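Local coordinates for protein DR2417 (Deinococcus radiodurans, PDB 4XWW) that acts as a two-metal-ion exoribonuclease of the RNase J family, probably degrading and maturing RNA from its 5' end and possibly also cutting it internally, at residues V249-N254 with V376-H381; K275-A280 with G284-P289; V309-G312 with M318-L321; S343-P348 with V369-Y374. One frame throughout, in Å; residues are numbered along the deposited sequence. Where two conformers were deposited one is given.

Contact 1: V249-N254 with V376-H381; sequences VYRIQN and VHASGH. With nucleotides of chain C.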
# COMPACT_ATOMS: atom_id res chain seq x y z
N VAL A 249 -3.98 5.43 -25.15
CA VAL A 249 -3.92 6.14 -26.41
C VAL A 249 -5.05 7.14 -26.58
O VAL A 249 -4.80 8.23 -27.08
CB VAL A 249 -3.94 5.16 -27.61
CG1 VAL A 249 -3.80 5.93 -28.90
CG2 VAL A 249 -2.80 4.14 -27.47
N TYR A 250 -6.28 6.80 -26.18
CA TYR A 250 -7.36 7.79 -26.30
C TYR A 250 -7.07 9.06 -25.48
O TYR A 250 -7.19 10.18 -25.99
CB TYR A 250 -8.70 7.23 -25.84
CG TYR A 250 -9.16 6.01 -26.58
CD1 TYR A 250 -8.99 5.89 -27.97
CD2 TYR A 250 -9.77 4.98 -25.90
CE1 TYR A 250 -9.43 4.73 -28.64
CE2 TYR A 250 -10.22 3.85 -26.55
CZ TYR A 250 -10.05 3.72 -27.91
OH TYR A 250 -10.50 2.57 -28.51
N ARG A 251 -6.76 8.86 -24.21
CA ARG A 251 -6.37 9.95 -23.30
C ARG A 251 -5.27 10.82 -23.89
O ARG A 251 -5.38 12.06 -23.93
CB ARG A 251 -5.92 9.35 -21.96
CG ARG A 251 -5.58 10.37 -20.83
CD ARG A 251 -6.82 10.85 -20.06
NE ARG A 251 -7.67 9.76 -19.60
CZ ARG A 251 -7.49 9.05 -18.49
NH1 ARG A 251 -6.48 9.34 -17.65
NH2 ARG A 251 -8.36 8.08 -18.21
N ILE A 252 -4.19 10.19 -24.35
CA ILE A 252 -3.07 10.93 -24.89
C ILE A 252 -3.46 11.66 -26.17
O ILE A 252 -3.10 12.82 -26.36
CB ILE A 252 -1.86 10.02 -25.13
CG1 ILE A 252 -1.38 9.48 -23.77
CG2 ILE A 252 -0.75 10.80 -25.79
CD1 ILE A 252 -0.34 8.35 -23.86
N GLN A 253 -4.20 11.01 -27.06
CA GLN A 253 -4.60 11.69 -28.29
C GLN A 253 -5.44 12.92 -27.97
O GLN A 253 -5.24 14.00 -28.53
CB GLN A 253 -5.40 10.77 -29.22
CG GLN A 253 -5.92 11.49 -30.46
CD GLN A 253 -4.82 11.85 -31.45
OE1 GLN A 253 -3.89 11.08 -31.67
NE2 GLN A 253 -4.93 13.02 -32.07
N ASN A 254 -6.38 12.77 -27.05
CA ASN A 254 -7.21 13.92 -26.66
C ASN A 254 -6.36 15.04 -26.05
O ASN A 254 -6.65 16.21 -26.27
CB ASN A 254 -8.32 13.47 -25.70
CG ASN A 254 -9.36 12.58 -26.39
OD1 ASN A 254 -9.56 12.66 -27.60
ND2 ASN A 254 -10.04 11.76 -25.60
N VAL A 376 -9.68 14.00 -13.50
CA VAL A 376 -8.77 13.95 -14.63
C VAL A 376 -8.40 12.51 -14.99
O VAL A 376 -7.44 12.26 -15.71
CB VAL A 376 -7.49 14.77 -14.36
CG1 VAL A 376 -7.84 16.26 -14.30
CG2 VAL A 376 -6.81 14.34 -13.06
N HIS A 377 -9.18 11.55 -14.51
CA HIS A 377 -9.02 10.16 -14.91
C HIS A 377 -10.34 9.42 -14.95
O HIS A 377 -11.18 9.61 -14.08
CB HIS A 377 -8.07 9.44 -13.94
CG HIS A 377 -7.85 8.00 -14.28
ND1 HIS A 377 -7.14 7.59 -15.39
CD2 HIS A 377 -8.24 6.87 -13.65
CE1 HIS A 377 -7.11 6.27 -15.43
NE2 HIS A 377 -7.76 5.81 -14.38
N ALA A 378 -10.50 8.57 -15.97
CA ALA A 378 -11.60 7.62 -16.05
C ALA A 378 -11.03 6.22 -16.16
O ALA A 378 -10.16 5.96 -16.98
CB ALA A 378 -12.50 7.92 -17.25
N SER A 379 -11.56 5.31 -15.35
CA SER A 379 -11.19 3.90 -15.41
C SER A 379 -11.44 3.29 -16.80
O SER A 379 -12.35 3.70 -17.52
CB SER A 379 -12.00 3.11 -14.35
OG SER A 379 -11.77 1.71 -14.45
N GLY A 380 -10.62 2.32 -17.16
CA GLY A 380 -10.86 1.54 -18.35
C GLY A 380 -11.96 0.49 -18.16
O GLY A 380 -12.29 -0.22 -19.11
N HIS A 381 -12.48 0.34 -16.94
CA HIS A 381 -13.40 -0.78 -16.71
C HIS A 381 -14.81 -0.33 -16.26
O HIS A 381 -14.97 0.64 -15.54
CB HIS A 381 -12.83 -1.77 -15.68
CG HIS A 381 -11.48 -2.33 -16.04
ND1 HIS A 381 -11.34 -3.53 -16.69
CD2 HIS A 381 -10.23 -1.85 -15.84
CE1 HIS A 381 -10.05 -3.78 -16.87
NE2 HIS A 381 -9.36 -2.78 -16.36
P U C 2 -8.31 1.82 -14.07
OP1 U C 2 -7.97 1.92 -15.51
OP2 U C 2 -9.69 1.49 -13.66
O5' U C 2 -7.37 0.75 -13.37
C5' U C 2 -5.95 0.73 -13.59
C4' U C 2 -5.43 -0.69 -13.61
O4' U C 2 -5.43 -1.24 -12.27
C3' U C 2 -6.23 -1.67 -14.47
O3' U C 2 -5.33 -2.52 -15.15
C2' U C 2 -6.99 -2.49 -13.43
O2' U C 2 -7.33 -3.78 -13.89
C1' U C 2 -5.97 -2.54 -12.30
N1 U C 2 -6.54 -2.85 -10.98
C2 U C 2 -5.84 -3.73 -10.18
O2 U C 2 -4.79 -4.24 -10.51
N3 U C 2 -6.43 -3.99 -8.96
C4 U C 2 -7.61 -3.47 -8.48
O4 U C 2 -8.00 -3.80 -7.36
C5 U C 2 -8.27 -2.57 -9.38
C6 U C 2 -7.73 -2.30 -10.57
O3' U C 1 -7.90 3.20 -13.36
P U C 3 -5.61 -2.93 -16.66
OP1 U C 3 -6.83 -2.21 -17.11
OP2 U C 3 -5.54 -4.40 -16.77
O5' U C 3 -4.37 -2.29 -17.43
C5' U C 3 -4.07 -0.89 -17.29
C4' U C 3 -2.58 -0.71 -17.14
O4' U C 3 -2.21 -0.86 -15.74
C3' U C 3 -1.73 -1.71 -17.91
O3' U C 3 -0.64 -1.04 -18.53
C2' U C 3 -1.23 -2.67 -16.83
O2' U C 3 0.01 -3.27 -17.13
C1' U C 3 -1.11 -1.73 -15.63
N1 U C 3 -1.18 -2.43 -14.35
C2 U C 3 -0.20 -2.16 -13.41
O2 U C 3 0.70 -1.36 -13.61
N3 U C 3 -0.32 -2.85 -12.24
C4 U C 3 -1.29 -3.77 -11.90
O4 U C 3 -1.26 -4.31 -10.80
C5 U C 3 -2.27 -4.00 -12.92
C6 U C 3 -2.18 -3.34 -14.08
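Arg251, on helix 249-261, braces His377 in the HASGH loop, the substrate-binding segment that corresponds to motif B of the beta-CASP nucleases and grips the RNA backbone. The arginine leaves the helix with CG anti to the backbone N (chi1 -175°), then folds at its next two bonds, which carries the guanidinium to the histidine. Its NH1 donates to His377 ND1 at 2.9 Å. NH1 lies close to the imidazole plane and ND1 close to the guanidinium plane, so the groups meet edge to edge although their planes are 77° apart. His377 CA sits over one face of the guanidinium, while Arg251 NH2 lies 3.0 Å from Ala378 O, which is near its plane. A salt bridge from NE to Glu222 anchors the other flank of the group. The far edge of the imidazole meets the nucleic acid: His377 NE2 is hydrogen-bonded at 2.8 Å to O3' of U1 of chain C, an oxygen attached to the phosphorus of U2. Further along, Gly380 N makes a nearly straight bond (172°) of 3.1 Å to OP1 of U2. His381 NE2 gives one of 2.7 Å to OP1 of U3, while its ND1 bonds to Asp209. The chemistry is that of a second shell: with both ends of the His377 ring bonded, Arg251 fixes its rotation and presents NE2 to the phosphodiester, and Glu222 probably offsets the buried arginine charge.

Contact 2: K275-A280 with G284-P289; sequences KYAQAA and GHMNPP
Ala280 O receives two backbone N-H groups from the chain that turns back after helix 271-282, where a Schellman motif ends the helix. His285 N makes the 6-to-1 bond of the motif, 2.8 Å long and tilted 24° from the plane of the carbonyl. Met286 N is an additional donor, 3.3 Å from the same Ala280 O and on the same face, but well above that plane (74°), so its bond is the less favourable of the pair. Gly284 is the C-prime residue; its positive phi swings the chain around the helix end, and its N makes the 5-to-2 bond to Gln281 O. The reversal turns Met286 toward the helix it has just left. With CG anti to the backbone N (chi1 -170°) and the next bond also extended, the methionine chain runs back alongside the last turns before bending at the sulfur. Its CB rests 3.6 Å from Ala280 CB, and SD reaches Ala277 CB at 3.8 Å. Two small alanines thus form an apolar strip for one long side chain. Ile252 and Gln253 of helix 249-261 also touch Met286, which is therefore sandwiched between packed helices within the beta-CASP domain. Past it, Asn287 ND2 makes a weak hydrogen bond back to Gly284 O. The ring of Tyr276 of helix 271-282 leads away from this contact, and the residue packs on a phosphate of the bound RNA. At the folded end of the methionine, CE lies 4.0 Å from Ala277 CA and 4.1 Å from Ala280 CB.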
# COMPACT_ATOMS: atom_id res chain seq x y z
N LYS A 275 7.48 4.40 -27.04
CA LYS A 275 7.19 3.08 -27.57
C LYS A 275 5.72 2.93 -27.95
O LYS A 275 5.41 2.50 -29.05
CB LYS A 275 7.57 1.99 -26.56
CG LYS A 275 7.09 0.60 -26.97
CD LYS A 275 7.38 -0.45 -25.92
CE LYS A 275 6.09 -1.03 -25.35
NZ LYS A 275 6.05 -0.88 -23.87
N TYR A 276 4.80 3.26 -27.03
CA TYR A 276 3.38 3.11 -27.33
C TYR A 276 2.93 4.10 -28.39
O TYR A 276 2.09 3.76 -29.24
CB TYR A 276 2.52 3.25 -26.07
CG TYR A 276 2.49 1.97 -25.28
CD1 TYR A 276 1.60 0.95 -25.60
CD2 TYR A 276 3.38 1.76 -24.24
CE1 TYR A 276 1.60 -0.24 -24.89
CE2 TYR A 276 3.37 0.58 -23.52
CZ TYR A 276 2.49 -0.41 -23.85
OH TYR A 276 2.50 -1.59 -23.13
N ALA A 277 3.51 5.30 -28.37
CA ALA A 277 3.17 6.32 -29.36
C ALA A 277 3.54 5.81 -30.76
O ALA A 277 2.81 6.03 -31.74
CB ALA A 277 3.88 7.63 -29.06
N GLN A 278 4.67 5.12 -30.85
CA GLN A 278 5.13 4.57 -32.11
C GLN A 278 4.15 3.54 -32.64
O GLN A 278 3.76 3.60 -33.80
CB GLN A 278 6.52 3.95 -31.97
CG GLN A 278 7.65 4.95 -32.08
CD GLN A 278 9.00 4.30 -31.91
OE1 GLN A 278 9.12 3.07 -31.84
NE2 GLN A 278 10.04 5.12 -31.82
N ALA A 279 3.77 2.60 -31.78
CA ALA A 279 2.82 1.56 -32.13
C ALA A 279 1.44 2.13 -32.47
O ALA A 279 0.82 1.69 -33.43
CB ALA A 279 2.70 0.54 -30.99
N ALA A 280 0.97 3.09 -31.67
CA ALA A 280 -0.32 3.72 -31.93
C ALA A 280 -0.32 4.47 -33.26
O ALA A 280 -1.28 4.42 -34.01
CB ALA A 280 -0.70 4.66 -30.80
N GLY A 284 -2.53 3.71 -36.78
CA GLY A 284 -3.52 4.74 -37.05
C GLY A 284 -4.36 5.25 -35.89
O GLY A 284 -5.32 5.99 -36.10
N HIS A 285 -4.00 4.87 -34.66
CA HIS A 285 -4.79 5.29 -33.51
C HIS A 285 -4.34 6.61 -32.91
O HIS A 285 -5.07 7.23 -32.16
CB HIS A 285 -4.76 4.20 -32.42
CG HIS A 285 -5.33 2.91 -32.89
ND1 HIS A 285 -6.68 2.72 -33.10
CD2 HIS A 285 -4.74 1.72 -33.19
CE1 HIS A 285 -6.90 1.49 -33.53
NE2 HIS A 285 -5.73 0.86 -33.59
N MET A 286 -3.13 7.02 -33.26
CA MET A 286 -2.59 8.29 -32.75
C MET A 286 -2.14 9.15 -33.91
O MET A 286 -1.37 8.71 -34.76
CB MET A 286 -1.44 8.05 -31.79
CG MET A 286 -1.00 9.31 -31.03
SD MET A 286 0.43 9.03 -29.97
CE MET A 286 -0.36 8.14 -28.60
N ASN A 287 -2.61 10.40 -33.92
CA ASN A 287 -2.32 11.33 -34.99
C ASN A 287 -2.04 12.72 -34.42
O ASN A 287 -2.95 13.51 -34.21
CB ASN A 287 -3.49 11.38 -35.98
CG ASN A 287 -3.80 10.02 -36.58
OD1 ASN A 287 -3.15 9.60 -37.53
ND2 ASN A 287 -4.79 9.33 -36.02
N PRO A 288 -0.77 13.00 -34.13
CA PRO A 288 -0.41 14.29 -33.54
C PRO A 288 -0.68 15.41 -34.53
O PRO A 288 -0.21 15.34 -35.67
CB PRO A 288 1.10 14.15 -33.25
CG PRO A 288 1.38 12.68 -33.33
CD PRO A 288 0.39 12.11 -34.28
N PRO A 289 -1.44 16.43 -34.11
CA PRO A 289 -1.80 17.54 -35.00
C PRO A 289 -0.59 18.41 -35.33
O PRO A 289 -0.56 19.08 -36.37
CB PRO A 289 -2.85 18.31 -34.20
CG PRO A 289 -2.65 17.89 -32.77
CD PRO A 289 -2.12 16.50 -32.81

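Contact 3: V309-G312 with M318-L321; sequences VCTG and MAVL. With nucleotides of chain C.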
# COMPACT_ATOMS: atom_id res chain seq x y z
N VAL A 309 4.22 15.12 -21.80
CA VAL A 309 3.45 13.91 -21.48
C VAL A 309 4.49 12.88 -21.05
O VAL A 309 5.37 12.55 -21.83
CB VAL A 309 2.63 13.40 -22.68
CG1 VAL A 309 1.84 12.17 -22.30
CG2 VAL A 309 1.70 14.49 -23.17
N CYS A 310 4.41 12.43 -19.79
CA CYS A 310 5.51 11.72 -19.11
C CYS A 310 5.13 10.33 -18.56
O CYS A 310 4.01 10.13 -18.10
CB CYS A 310 6.02 12.54 -17.92
SG CYS A 310 6.42 14.28 -18.19
N THR A 311 6.09 9.40 -18.55
CA THR A 311 5.94 8.14 -17.86
C THR A 311 5.99 8.33 -16.34
O THR A 311 6.54 9.32 -15.87
CB THR A 311 7.06 7.19 -18.25
OG1 THR A 311 8.32 7.84 -18.07
CG2 THR A 311 6.92 6.77 -19.73
N GLY A 312 5.46 7.37 -15.61
CA GLY A 312 5.59 7.37 -14.17
C GLY A 312 4.32 7.51 -13.36
O GLY A 312 4.40 7.83 -12.19
N MET A 318 12.17 5.60 -11.10
CA MET A 318 13.07 5.79 -12.24
C MET A 318 12.36 6.21 -13.52
O MET A 318 13.00 6.41 -14.55
CB MET A 318 13.88 4.52 -12.50
CG MET A 318 14.87 4.21 -11.41
SD MET A 318 16.04 5.56 -11.24
CE MET A 318 15.99 5.81 -9.47
N ALA A 319 11.04 6.32 -13.48
CA ALA A 319 10.32 6.85 -14.63
C ALA A 319 10.48 8.36 -14.61
O ALA A 319 11.10 8.91 -13.70
CB ALA A 319 8.85 6.46 -14.62
N VAL A 320 9.92 9.04 -15.60
CA VAL A 320 10.21 10.45 -15.78
C VAL A 320 9.65 11.30 -14.64
O VAL A 320 10.39 12.11 -14.05
CB VAL A 320 9.69 10.96 -17.15
CG1 VAL A 320 9.74 12.48 -17.21
CG2 VAL A 320 10.54 10.36 -18.24
N LEU A 321 8.38 11.12 -14.31
CA LEU A 321 7.81 11.88 -13.21
C LEU A 321 8.62 11.66 -11.91
O LEU A 321 8.93 12.62 -11.21
CB LEU A 321 6.35 11.53 -13.01
CG LEU A 321 5.71 12.36 -11.90
CD1 LEU A 321 5.74 13.86 -12.24
CD2 LEU A 321 4.32 11.87 -11.67
P U C 6 10.04 4.81 -18.39
OP1 U C 6 10.37 6.26 -18.27
OP2 U C 6 9.46 4.27 -19.65
O5' U C 6 11.37 3.97 -18.12
C5' U C 6 12.07 4.07 -16.89
C4' U C 6 13.14 3.01 -16.79
O4' U C 6 12.52 1.69 -16.80
C3' U C 6 14.12 2.96 -17.95
O3' U C 6 15.16 3.92 -17.84
C2' U C 6 14.60 1.52 -17.92
O2' U C 6 15.56 1.32 -16.89
C1' U C 6 13.32 0.79 -17.54
N1 U C 6 12.56 0.34 -18.73
C2 U C 6 12.89 -0.89 -19.27
O2 U C 6 13.76 -1.61 -18.80
N3 U C 6 12.16 -1.26 -20.37
C4 U C 6 11.16 -0.54 -21.00
O4 U C 6 10.60 -1.01 -21.99
C5 U C 6 10.88 0.72 -20.39
C6 U C 6 11.57 1.10 -19.31
P U C 5 3.79 2.51 -18.25
OP1 U C 5 3.06 2.76 -16.99
OP2 U C 5 3.65 3.46 -19.38
O5' U C 5 5.34 2.38 -17.92
C5' U C 5 6.05 3.51 -17.39
C4' U C 5 7.18 3.06 -16.50
O4' U C 5 7.01 1.67 -16.12
C3' U C 5 8.56 3.09 -17.12
O3' U C 5 9.10 4.41 -17.18
C2' U C 5 9.33 2.17 -16.19
O2' U C 5 9.66 2.77 -14.96
C1' U C 5 8.29 1.06 -15.97
N1 U C 5 8.42 -0.02 -16.95
C2 U C 5 9.37 -1.00 -16.69
O2 U C 5 10.07 -0.99 -15.69
N3 U C 5 9.46 -1.98 -17.64
C4 U C 5 8.73 -2.09 -18.81
O4 U C 5 8.93 -3.04 -19.56
C5 U C 5 7.77 -1.04 -19.01
C6 U C 5 7.66 -0.06 -18.10
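Ala319, the N-cap residue of helix 320-326, begins the contact by pressing its methyl group on the turn that leaves strand 306-310: Ala319 CB is 3.4 Å from Gly312 CA. The same methyl lies 3.3 Å from O3' of U5 of chain C, so it is wedged between protein backbone and RNA. Gly312, at positive phi, has no side chain; a CB there would point at Ala319 and Leu321 and be tight against both. Val320 follows as the first residue of the helix. Its N donates to Thr311 OG1 at 3.2 Å, and one branch, CG1, packs 3.8 Å from Cys310 CB, while CG2 leans on the threonine hydroxyl. Thr311 holds OG1 between its own N and carbonyl carbon (chi1 52°), a rotamer that brings the hydroxyl to the helix end and to the phosphate at once: OG1 donates to OP1 of U6 at 2.6 Å. Leu321 takes the next place. Its N gives a nearly straight bond (172°) of 3.0 Å to Thr311 O, and its side chain goes on to Val340 and Leu342 of strand 339-342, with CD2 passing 4.1 Å from Gly312 O. One threonine thus ties the end of a strand of the five-stranded parallel sheet to the start of the following helix through both hydroxyl and carbonyl. The hydroxyl acts as a relay, accepting from Val320 N while donating to the phosphate; with the phosphate lying near the amino end of the helix, the helix dipole would probably add to its binding.

Contact 4: S343-P348 with V369-Y374; sequences SSNPIP and VYPPTY. With nucleotides of chain C.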
# COMPACT_ATOMS: atom_id res chain seq x y z
N SER A 343 -2.91 12.14 -14.38
CA SER A 343 -4.11 11.68 -15.08
C SER A 343 -4.22 10.17 -14.90
O SER A 343 -4.08 9.41 -15.86
CB SER A 343 -4.06 12.08 -16.56
OG SER A 343 -5.30 11.85 -17.22
N SER A 344 -4.48 9.76 -13.67
CA SER A 344 -4.43 8.36 -13.24
C SER A 344 -4.83 8.28 -11.78
O SER A 344 -4.88 9.29 -11.09
CB SER A 344 -3.04 7.76 -13.42
OG SER A 344 -2.09 8.52 -12.70
N ASN A 345 -5.11 7.06 -11.32
CA ASN A 345 -5.36 6.77 -9.93
C ASN A 345 -4.35 5.71 -9.55
O ASN A 345 -4.05 4.84 -10.37
CB ASN A 345 -6.77 6.24 -9.70
CG ASN A 345 -7.79 7.33 -9.51
OD1 ASN A 345 -7.54 8.34 -8.85
ND2 ASN A 345 -8.98 7.11 -10.07
N PRO A 346 -3.85 5.74 -8.32
CA PRO A 346 -2.94 4.66 -7.91
C PRO A 346 -3.61 3.29 -7.91
O PRO A 346 -4.69 3.11 -7.36
CB PRO A 346 -2.55 5.03 -6.48
CG PRO A 346 -2.95 6.45 -6.30
CD PRO A 346 -4.10 6.70 -7.23
N ILE A 347 -2.97 2.34 -8.56
CA ILE A 347 -3.41 0.95 -8.52
C ILE A 347 -3.12 0.42 -7.11
O ILE A 347 -2.08 0.74 -6.55
CB ILE A 347 -2.69 0.14 -9.60
CG1 ILE A 347 -3.06 0.70 -10.98
CG2 ILE A 347 -3.00 -1.35 -9.48
CD1 ILE A 347 -2.19 0.19 -12.09
N PRO A 348 -4.04 -0.37 -6.54
CA PRO A 348 -3.83 -0.94 -5.20
C PRO A 348 -2.43 -1.51 -5.03
O PRO A 348 -1.98 -2.30 -5.86
CB PRO A 348 -4.89 -2.03 -5.12
CG PRO A 348 -6.01 -1.49 -5.95
CD PRO A 348 -5.36 -0.74 -7.09
N VAL A 369 -2.11 18.41 -9.50
CA VAL A 369 -3.49 18.19 -9.92
C VAL A 369 -3.74 16.69 -10.06
O VAL A 369 -3.08 16.02 -10.86
CB VAL A 369 -3.77 18.91 -11.26
CG1 VAL A 369 -5.14 18.57 -11.79
CG2 VAL A 369 -3.62 20.41 -11.08
N TYR A 370 -4.70 16.17 -9.31
CA TYR A 370 -5.01 14.72 -9.34
C TYR A 370 -6.42 14.44 -8.83
O TYR A 370 -7.05 15.32 -8.23
CB TYR A 370 -4.01 13.94 -8.49
CG TYR A 370 -3.76 14.57 -7.14
CD1 TYR A 370 -4.69 14.44 -6.10
CD2 TYR A 370 -2.63 15.33 -6.91
CE1 TYR A 370 -4.47 15.06 -4.87
CE2 TYR A 370 -2.40 15.93 -5.68
CZ TYR A 370 -3.32 15.79 -4.67
OH TYR A 370 -3.07 16.42 -3.47
N PRO A 371 -6.94 13.23 -9.11
CA PRO A 371 -8.25 12.87 -8.57
C PRO A 371 -8.13 12.58 -7.08
O PRO A 371 -7.08 12.16 -6.65
CB PRO A 371 -8.62 11.60 -9.34
CG PRO A 371 -7.69 11.56 -10.50
CD PRO A 371 -6.43 12.18 -10.02
N PRO A 372 -9.23 12.74 -6.33
CA PRO A 372 -10.56 13.11 -6.80
C PRO A 372 -10.81 14.61 -6.85
O PRO A 372 -11.84 15.04 -7.35
CB PRO A 372 -11.47 12.45 -5.76
CG PRO A 372 -10.67 12.47 -4.54
CD PRO A 372 -9.25 12.23 -4.95
N THR A 373 -9.85 15.41 -6.36
CA THR A 373 -9.98 16.86 -6.37
C THR A 373 -10.33 17.37 -7.76
O THR A 373 -11.20 18.22 -7.94
CB THR A 373 -8.67 17.51 -5.90
OG1 THR A 373 -8.22 16.86 -4.70
CG2 THR A 373 -8.87 18.99 -5.65
N TYR A 374 -9.61 16.85 -8.74
CA TYR A 374 -9.86 17.15 -10.14
C TYR A 374 -10.21 15.86 -10.87
O TYR A 374 -9.52 14.85 -10.71
CB TYR A 374 -8.65 17.80 -10.77
CG TYR A 374 -8.24 19.11 -10.14
CD1 TYR A 374 -7.38 19.13 -9.04
CD2 TYR A 374 -8.70 20.31 -10.64
CE1 TYR A 374 -6.98 20.31 -8.46
CE2 TYR A 374 -8.31 21.52 -10.05
CZ TYR A 374 -7.46 21.50 -8.96
OH TYR A 374 -7.07 22.68 -8.39
P U C 2 -8.31 1.82 -14.07
OP1 U C 2 -7.97 1.92 -15.51
OP2 U C 2 -9.69 1.49 -13.66
O5' U C 2 -7.37 0.75 -13.37
C5' U C 2 -5.95 0.73 -13.59
C4' U C 2 -5.43 -0.69 -13.61
O4' U C 2 -5.43 -1.24 -12.27
C3' U C 2 -6.23 -1.67 -14.47
O3' U C 2 -5.33 -2.52 -15.15
C2' U C 2 -6.99 -2.49 -13.43
O2' U C 2 -7.33 -3.78 -13.89
C1' U C 2 -5.97 -2.54 -12.30
N1 U C 2 -6.54 -2.85 -10.98
C2 U C 2 -5.84 -3.73 -10.18
O2 U C 2 -4.79 -4.24 -10.51
N3 U C 2 -6.43 -3.99 -8.96
C4 U C 2 -7.61 -3.47 -8.48
O4 U C 2 -8.00 -3.80 -7.36
C5 U C 2 -8.27 -2.57 -9.38
C6 U C 2 -7.73 -2.30 -10.57
P U C 3 -5.61 -2.93 -16.66
OP1 U C 3 -6.83 -2.21 -17.11
OP2 U C 3 -5.54 -4.40 -16.77
O5' U C 3 -4.37 -2.29 -17.43
C5' U C 3 -4.07 -0.89 -17.29
C4' U C 3 -2.58 -0.71 -17.14
O4' U C 3 -2.21 -0.86 -15.74
C3' U C 3 -1.73 -1.71 -17.91
O3' U C 3 -0.64 -1.04 -18.53
C2' U C 3 -1.23 -2.67 -16.83
O2' U C 3 0.01 -3.27 -17.13
C1' U C 3 -1.11 -1.73 -15.63
N1 U C 3 -1.18 -2.43 -14.35
C2 U C 3 -0.20 -2.16 -13.41
O2 U C 3 0.70 -1.36 -13.61
N3 U C 3 -0.32 -2.85 -12.24
C4 U C 3 -1.29 -3.77 -11.90
O4 U C 3 -1.26 -4.31 -10.80
C5 U C 3 -2.27 -4.00 -12.92
C6 U C 3 -2.18 -3.34 -14.08
O HOH W 1 -6.09 9.73 -7.04
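Ser344 and Asn345 meet Pro371 in a small loop-to-loop contact, where the chain leaves the adjacent parallel strands 339-342 and 367-369 of the beta-CASP sheet. It is van der Waals packing helped by one water, with no direct hydrogen bond between the segments. The proline ring faces the other loop: Pro371 CD lies 3.4 Å from Ser344 O, and Pro371 CB is 3.5 Å from Asn345 OD1. The Asn345 side chain, with CG beside its backbone N (chi1 -86°), crosses the proline ring obliquely and puts OD1 against it. A water then donates to Asn345 OD1 and to Pro371 O, both at 2.7 Å, bridging the side-chain amide to the Pro371 carbonyl, which belongs to the cis peptide bond before Pro372. Farther along 343-348, the loop turns to RNA: Ile347 CG1 is 3.3 Å from O4' of U2 of chain C, and Ile347 CD1 is 3.4 Å from C2 of U3. Pro371 also touches His377, as does Asn345. Around the pair, Val369 and Tyr374 pack on Ile232 of helix 222-234, whereas Tyr370 lies on Val358 of helix 351-364 and bonds through OH to Tyr362 and to Glu214 of the second subunit.

How the contacts relate
Contact 1 joins its neighbours directly. Its centre is about 12 Å from that of contact 4, and Ser343 OG of 343-348 ties them, 2.6 Å from Val376 O and 2.8 Å from Arg251 NH1. Towards contact 2, about 14 Å away between centres, Gln253 OE1 meets Asn287 N at 2.7 Å. Contact 3 touches none of the others; its centre lies about 17 Å from that of contact 1. The RNA runs past them all: contacts 1 and 4 share U2 and U3, contact 3 binds the U6 phosphate and packs against U5, and contact 2 touches a phosphate. The side chain of His377 is about 12 Å from a bound zinc ion, probably catalytic.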